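Local coordinates for protein toll-like receptor 6, Variable lymphocyte receptor B (Mus musculus, PDB 3A79) that probably recognises microbial lipopeptides as a cell-surface partner of TLR2, and is here an engineered fusion of its leucine-rich-repeat ectodomain with a lymphocyte receptor fragment, at residues B[54-59]-B[78-83]; B[62-67]-B[84-89]. One frame throughout, in Å; residues are numbered along the deposited sequence.

Interaction 1 (B[54-59]-B[78-83]); sequences TKALSL and LRVLRL
A56 and V80, L57 and L81, and S58 and R82 pair between two short parallel strands, 56-58 and 80-82, in the Toll-like receptor 6 part of the fusion. The strand axes come within 4.7 Å and their directions differ by 5°. Each strand belongs to one turn of a leucine-rich-repeat solenoid.

K55 O accepts two bonds, from R79 N and from V80 N. The bond to V80 N is nearly straight, with 174° at the hydrogen. L57 N then donates to V80 O, and L57 O accepts from R82 N. L59 N donates to R82 O at 2.9 Å and closes the series.

The tight side carries the leucines. L57 CG meets L81 CD1 at 4.3 Å. L57 CG is anti to the backbone N (chi1 167°), which leaves it beside L81; L50, from a loop, also touches L57. L78 CD1 lies 4.2 Å from L57 CB. Further on, L83 CD2 touches L59 CB at 4.0 Å.

The other face is more open. A56 CB meets V80 CB at 3.7 Å, and beside them this face carries S58 and the long R82. The R82 chain bends at chi3 and lays one face of its guanidinium over S58 OG, offset toward the rim. S58 OG and R82 NH2 are 3.4 Å apart, but the angle is poor for a hydrogen bond. At the start of the contact K55 and R79 are partly exposed; R79 NE comes near K55 CB, and their charged ends do not touch.

Strand 35-37 lies beyond A56 and S58, and strand 104-106 beyond V80 and R82. Backbone bonds set the register, leucines fill the interior, and the arginine side adds mainly loose van der Waals contact and positive charge.

Interaction 2 (B[62-67]-B[84-89]); sequences NSISEL and SHNRIR
N62 to S65 runs beside H85 to R89 with end-to-end directions 7° apart, and R87 N donates to I64 O at 3.0 Å, nearly in line with the carbonyl. S65 O receives a weaker CA-H contact from I88 CA.

The N86 side chain crosses I64 obliquely, with its amide group beside the backbone of N62 to I64. N86 CB lies 3.5 Å from I64 O. A leucine in place of N86 would offer no amide to this buried stretch of backbone, whose polar groups would probably be left facing hydrocarbon.

R87 turns sharply at chi2 (-92°). This brings one face of its guanidinium over S63, with S63 CB 4.1 Å above the plane and offset toward the rim. S63 OG is 3.6 Å from R87 NH2. S65 OG touches R87 CB at 3.8 Å. The buried I88 packs its CG2 against S65 O.

Both segments are loops that follow strands 56-58 and 80-82 in the Toll-like receptor 6 part. The next repeat continues the stack: the ring of H85 stacks on that of H109, and S84 OG bonds to D106, at the end of strand 104-106.

Overall arrangement
Interactions 1 and 2 join the same two repeats of the solenoid at successive places along each repeat. Interaction 1 is the buried one and pairs strands 56-58 and 80-82. Interaction 2 is only partly buried and stacks the loops that follow them. The first rests on five backbone hydrogen bonds and leucine packing. The second has one assigned hydrogen bond across its segments, with an asparagine inside and serine and arginine outside. The two meet in the interior, where I64 CD1 lies close to both L59 CB and L83 CD2. L67 CD2 also touches L83 CD1. One hydrophobic interior thus runs from strands to loops.

Interaction 1 (B[54-59]-B[78-83])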
loop_
_atom_site.group_PDB
_atom_site.type_symbol
_atom_site.label_atom_id
_atom_site.label_comp_id
_atom_site.label_asym_id
_atom_site.label_seq_id
_atom_site.Cartn_x
_atom_site.Cartn_y
_atom_site.Cartn_z
ATOM N N THR B 54 1.759 -47.721 25.383
ATOM C CA THR B 54 1.516 -46.352 24.902
ATOM C C THR B 54 1.781 -45.377 26.024
ATOM O O THR B 54 1.552 -45.704 27.184
ATOM C CB THR B 54 0.047 -46.116 24.478
ATOM O OG1 THR B 54 -0.416 -47.203 23.682
ATOM C CG2 THR B 54 -0.087 -44.834 23.683
ATOM N N LYS B 55 2.229 -44.171 25.690
ATOM C CA LYS B 55 2.593 -43.210 26.726
ATOM C C LYS B 55 1.761 -41.931 26.729
ATOM O O LYS B 55 1.391 -41.452 27.792
ATOM C CB LYS B 55 4.097 -42.915 26.699
ATOM C CG LYS B 55 4.914 -44.143 27.072
ATOM C CD LYS B 55 6.406 -43.890 27.129
ATOM C CE LYS B 55 7.105 -45.084 27.772
ATOM N NZ LYS B 55 8.587 -45.008 27.653
ATOM N N ALA B 56 1.460 -41.385 25.558
ATOM C CA ALA B 56 0.567 -40.231 25.472
ATOM C C ALA B 56 -0.679 -40.558 24.652
ATOM O O ALA B 56 -0.586 -40.817 23.459
ATOM C CB ALA B 56 1.291 -39.036 24.875
ATOM N N LEU B 57 -1.842 -40.546 25.297
ATOM C CA LEU B 57 -3.108 -40.820 24.617
ATOM C C LEU B 57 -4.033 -39.598 24.604
ATOM O O LEU B 57 -4.302 -39.014 25.644
ATOM C CB LEU B 57 -3.814 -42.015 25.268
ATOM C CG LEU B 57 -5.281 -42.284 24.911
ATOM C CD1 LEU B 57 -5.508 -42.237 23.418
ATOM C CD2 LEU B 57 -5.735 -43.623 25.478
ATOM N N SER B 58 -4.501 -39.206 23.424
ATOM C CA SER B 58 -5.487 -38.137 23.318
ATOM C C SER B 58 -6.796 -38.683 22.780
ATOM O O SER B 58 -6.840 -39.266 21.705
ATOM C CB SER B 58 -5.000 -37.001 22.418
ATOM O OG SER B 58 -6.043 -36.066 22.172
ATOM N N LEU B 59 -7.858 -38.499 23.548
ATOM C CA LEU B 59 -9.197 -38.862 23.119
ATOM C C LEU B 59 -10.034 -37.591 23.073
ATOM O O LEU B 59 -11.260 -37.636 23.096
ATOM C CB LEU B 59 -9.789 -39.903 24.065
ATOM C CG LEU B 59 -8.959 -41.180 23.996
ATOM C CD1 LEU B 59 -9.025 -41.986 25.275
ATOM C CD2 LEU B 59 -9.406 -42.003 22.801
ATOM N N LEU B 78 1.139 -45.198 30.722
ATOM C CA LEU B 78 0.552 -43.904 30.370
ATOM C C LEU B 78 1.122 -42.750 31.189
ATOM O O LEU B 78 1.132 -42.808 32.414
ATOM C CB LEU B 78 -0.973 -43.953 30.532
ATOM C CG LEU B 78 -1.717 -42.786 29.885
ATOM C CD1 LEU B 78 -1.220 -42.623 28.473
ATOM C CD2 LEU B 78 -3.208 -43.014 29.878
ATOM N N ARG B 79 1.604 -41.715 30.507
ATOM C CA ARG B 79 2.072 -40.507 31.171
ATOM C C ARG B 79 1.079 -39.389 30.916
ATOM O O ARG B 79 0.784 -38.581 31.794
ATOM C CB ARG B 79 3.434 -40.066 30.641
ATOM C CG ARG B 79 4.610 -40.980 30.938
ATOM C CD ARG B 79 5.906 -40.349 30.399
ATOM N NE ARG B 79 5.910 -40.171 28.935
ATOM C CZ ARG B 79 5.644 -39.026 28.293
ATOM N NH1 ARG B 79 5.340 -37.929 28.981
ATOM N NH2 ARG B 79 5.678 -38.981 26.958
ATOM N N VAL B 80 0.565 -39.347 29.700
ATOM C CA VAL B 80 -0.302 -38.262 29.275
ATOM C C VAL B 80 -1.658 -38.784 28.820
ATOM O O VAL B 80 -1.740 -39.739 28.051
ATOM C CB VAL B 80 0.354 -37.476 28.132
ATOM C CG1 VAL B 80 -0.610 -36.456 27.540
ATOM C CG2 VAL B 80 1.659 -36.840 28.624
ATOM N N LEU B 81 -2.722 -38.167 29.320
ATOM C CA LEU B 81 -4.076 -38.504 28.898
ATOM C C LEU B 81 -4.837 -37.208 28.669
ATOM O O LEU B 81 -5.069 -36.452 29.602
ATOM C CB LEU B 81 -4.776 -39.369 29.950
ATOM C CG LEU B 81 -6.278 -39.619 29.788
ATOM C CD1 LEU B 81 -6.580 -40.569 28.639
ATOM C CD2 LEU B 81 -6.852 -40.155 31.095
ATOM N N ARG B 82 -5.188 -36.931 27.421
ATOM C CA ARG B 82 -5.912 -35.710 27.103
ATOM C C ARG B 82 -7.352 -36.074 26.794
ATOM O O ARG B 82 -7.623 -36.841 25.887
ATOM C CB ARG B 82 -5.245 -34.945 25.955
ATOM C CG ARG B 82 -3.727 -34.780 26.148
ATOM C CD ARG B 82 -3.097 -33.651 25.315
ATOM N NE ARG B 82 -2.877 -34.020 23.914
ATOM C CZ ARG B 82 -3.634 -33.611 22.894
ATOM N NH1 ARG B 82 -4.675 -32.800 23.106
ATOM N NH2 ARG B 82 -3.349 -34.009 21.656
ATOM N N LEU B 83 -8.272 -35.541 27.586
ATOM C CA LEU B 83 -9.677 -35.887 27.477
ATOM C C LEU B 83 -10.515 -34.624 27.365
ATOM O O LEU B 83 -11.742 -34.661 27.493
ATOM C CB LEU B 83 -10.103 -36.715 28.685
ATOM C CG LEU B 83 -9.993 -38.217 28.478
ATOM C CD1 LEU B 83 -9.930 -38.960 29.810
ATOM C CD2 LEU B 83 -11.179 -38.667 27.632
#

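Interaction 2 (B[62-67]-B[84-89])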
loop_
_atom_site.group_PDB
_atom_site.type_symbol
_atom_site.label_atom_id
_atom_site.label_comp_id
_atom_site.label_asym_id
_atom_site.label_seq_id
_atom_site.Cartn_x
_atom_site.Cartn_y
_atom_site.Cartn_z
ATOM N N ASN B 62 -14.222 -36.028 21.653
ATOM C CA ASN B 62 -15.089 -37.171 21.387
ATOM C C ASN B 62 -16.383 -37.102 22.222
ATOM O O ASN B 62 -16.799 -36.014 22.653
ATOM C CB ASN B 62 -14.340 -38.489 21.622
ATOM C CG ASN B 62 -13.228 -38.715 20.615
ATOM O OD1 ASN B 62 -12.117 -39.094 20.976
ATOM N ND2 ASN B 62 -13.521 -38.476 19.347
ATOM N N SER B 63 -17.011 -38.256 22.446
ATOM C CA SER B 63 -18.257 -38.313 23.202
ATOM C C SER B 63 -18.192 -39.356 24.310
ATOM O O SER B 63 -19.202 -39.985 24.646
ATOM C CB SER B 63 -19.452 -38.593 22.283
ATOM O OG SER B 63 -19.596 -37.598 21.281
ATOM N N ILE B 64 -17.001 -39.535 24.873
ATOM C CA ILE B 64 -16.829 -40.354 26.067
ATOM C C ILE B 64 -17.579 -39.710 27.226
ATOM O O ILE B 64 -17.599 -38.486 27.340
ATOM C CB ILE B 64 -15.352 -40.492 26.429
ATOM C CG1 ILE B 64 -14.605 -41.174 25.280
ATOM C CG2 ILE B 64 -15.195 -41.262 27.734
ATOM C CD1 ILE B 64 -13.108 -41.043 25.357
ATOM N N SER B 65 -18.200 -40.529 28.077
ATOM C CA SER B 65 -19.082 -40.019 29.130
ATOM C C SER B 65 -18.708 -40.512 30.522
ATOM O O SER B 65 -18.889 -39.802 31.514
ATOM C CB SER B 65 -20.541 -40.368 28.824
ATOM O OG SER B 65 -21.010 -39.650 27.690
ATOM N N GLU B 66 -18.200 -41.732 30.600
ATOM C CA GLU B 66 -17.712 -42.263 31.865
ATOM C C GLU B 66 -16.336 -42.872 31.658
ATOM O O GLU B 66 -16.011 -43.333 30.568
ATOM C CB GLU B 66 -18.683 -43.292 32.439
ATOM C CG GLU B 66 -19.092 -44.378 31.462
ATOM C CD GLU B 66 -19.946 -45.458 32.110
ATOM O OE1 GLU B 66 -20.316 -45.290 33.293
ATOM O OE2 GLU B 66 -20.244 -46.472 31.438
ATOM N N LEU B 67 -15.517 -42.853 32.697
ATOM C CA LEU B 67 -14.176 -43.396 32.592
ATOM C C LEU B 67 -13.967 -44.416 33.699
ATOM O O LEU B 67 -13.533 -44.063 34.799
ATOM C CB LEU B 67 -13.134 -42.275 32.674
ATOM C CG LEU B 67 -11.652 -42.659 32.621
ATOM C CD1 LEU B 67 -11.327 -43.343 31.317
ATOM C CD2 LEU B 67 -10.761 -41.444 32.812
ATOM N N SER B 84 -9.834 -33.506 27.135
ATOM C CA SER B 84 -10.494 -32.245 26.830
ATOM C C SER B 84 -11.678 -32.446 25.890
ATOM O O SER B 84 -11.687 -33.362 25.070
ATOM C CB SER B 84 -9.488 -31.268 26.228
ATOM O OG SER B 84 -8.341 -31.967 25.763
ATOM N N HIS B 85 -12.680 -31.590 26.033
ATOM C CA HIS B 85 -13.921 -31.660 25.257
ATOM C C HIS B 85 -14.596 -33.013 25.167
ATOM O O HIS B 85 -14.772 -33.547 24.081
ATOM C CB HIS B 85 -13.727 -31.100 23.858
ATOM C CG HIS B 85 -13.416 -29.641 23.842
ATOM N ND1 HIS B 85 -14.395 -28.676 23.754
ATOM C CD2 HIS B 85 -12.237 -28.980 23.926
ATOM C CE1 HIS B 85 -13.831 -27.481 23.764
ATOM N NE2 HIS B 85 -12.522 -27.637 23.867
ATOM N N ASN B 86 -14.995 -33.557 26.309
ATOM C CA ASN B 86 -15.915 -34.685 26.308
ATOM C C ASN B 86 -17.167 -34.420 27.126
ATOM O O ASN B 86 -17.616 -33.283 27.236
ATOM C CB ASN B 86 -15.232 -35.963 26.760
ATOM C CG ASN B 86 -14.443 -36.605 25.654
ATOM O OD1 ASN B 86 -13.413 -36.086 25.227
ATOM N ND2 ASN B 86 -14.915 -37.746 25.184
ATOM N N ARG B 87 -17.730 -35.474 27.696
ATOM C CA ARG B 87 -19.052 -35.377 28.297
ATOM C C ARG B 87 -19.110 -36.103 29.641
ATOM O O ARG B 87 -20.187 -36.506 30.098
ATOM C CB ARG B 87 -20.106 -35.946 27.333
ATOM C CG ARG B 87 -19.897 -35.591 25.844
ATOM C CD ARG B 87 -20.630 -34.311 25.423
ATOM N NE ARG B 87 -20.483 -34.009 23.996
ATOM C CZ ARG B 87 -21.170 -34.602 23.018
ATOM N NH1 ARG B 87 -22.058 -35.547 23.298
ATOM N NH2 ARG B 87 -20.965 -34.254 21.750
ATOM N N ILE B 88 -17.945 -36.270 30.261
ATOM C CA ILE B 88 -17.840 -36.935 31.555
ATOM C C ILE B 88 -18.465 -36.101 32.670
ATOM O O ILE B 88 -18.171 -34.905 32.802
ATOM C CB ILE B 88 -16.378 -37.193 31.918
ATOM C CG1 ILE B 88 -15.679 -37.927 30.786
ATOM C CG2 ILE B 88 -16.276 -37.979 33.208
ATOM C CD1 ILE B 88 -14.193 -38.045 30.991
ATOM N N ARG B 89 -19.316 -36.737 33.475
ATOM C CA ARG B 89 -20.011 -36.038 34.560
ATOM C C ARG B 89 -19.331 -36.242 35.906
ATOM O O ARG B 89 -19.096 -35.288 36.640
ATOM C CB ARG B 89 -21.491 -36.432 34.619
ATOM C CG ARG B 89 -22.316 -35.723 33.560
ATOM C CD ARG B 89 -23.787 -36.091 33.581
ATOM N NE ARG B 89 -24.480 -35.454 32.462
ATOM C CZ ARG B 89 -24.926 -36.096 31.386
ATOM N NH1 ARG B 89 -24.777 -37.413 31.284
ATOM N NH2 ARG B 89 -25.535 -35.421 30.419
#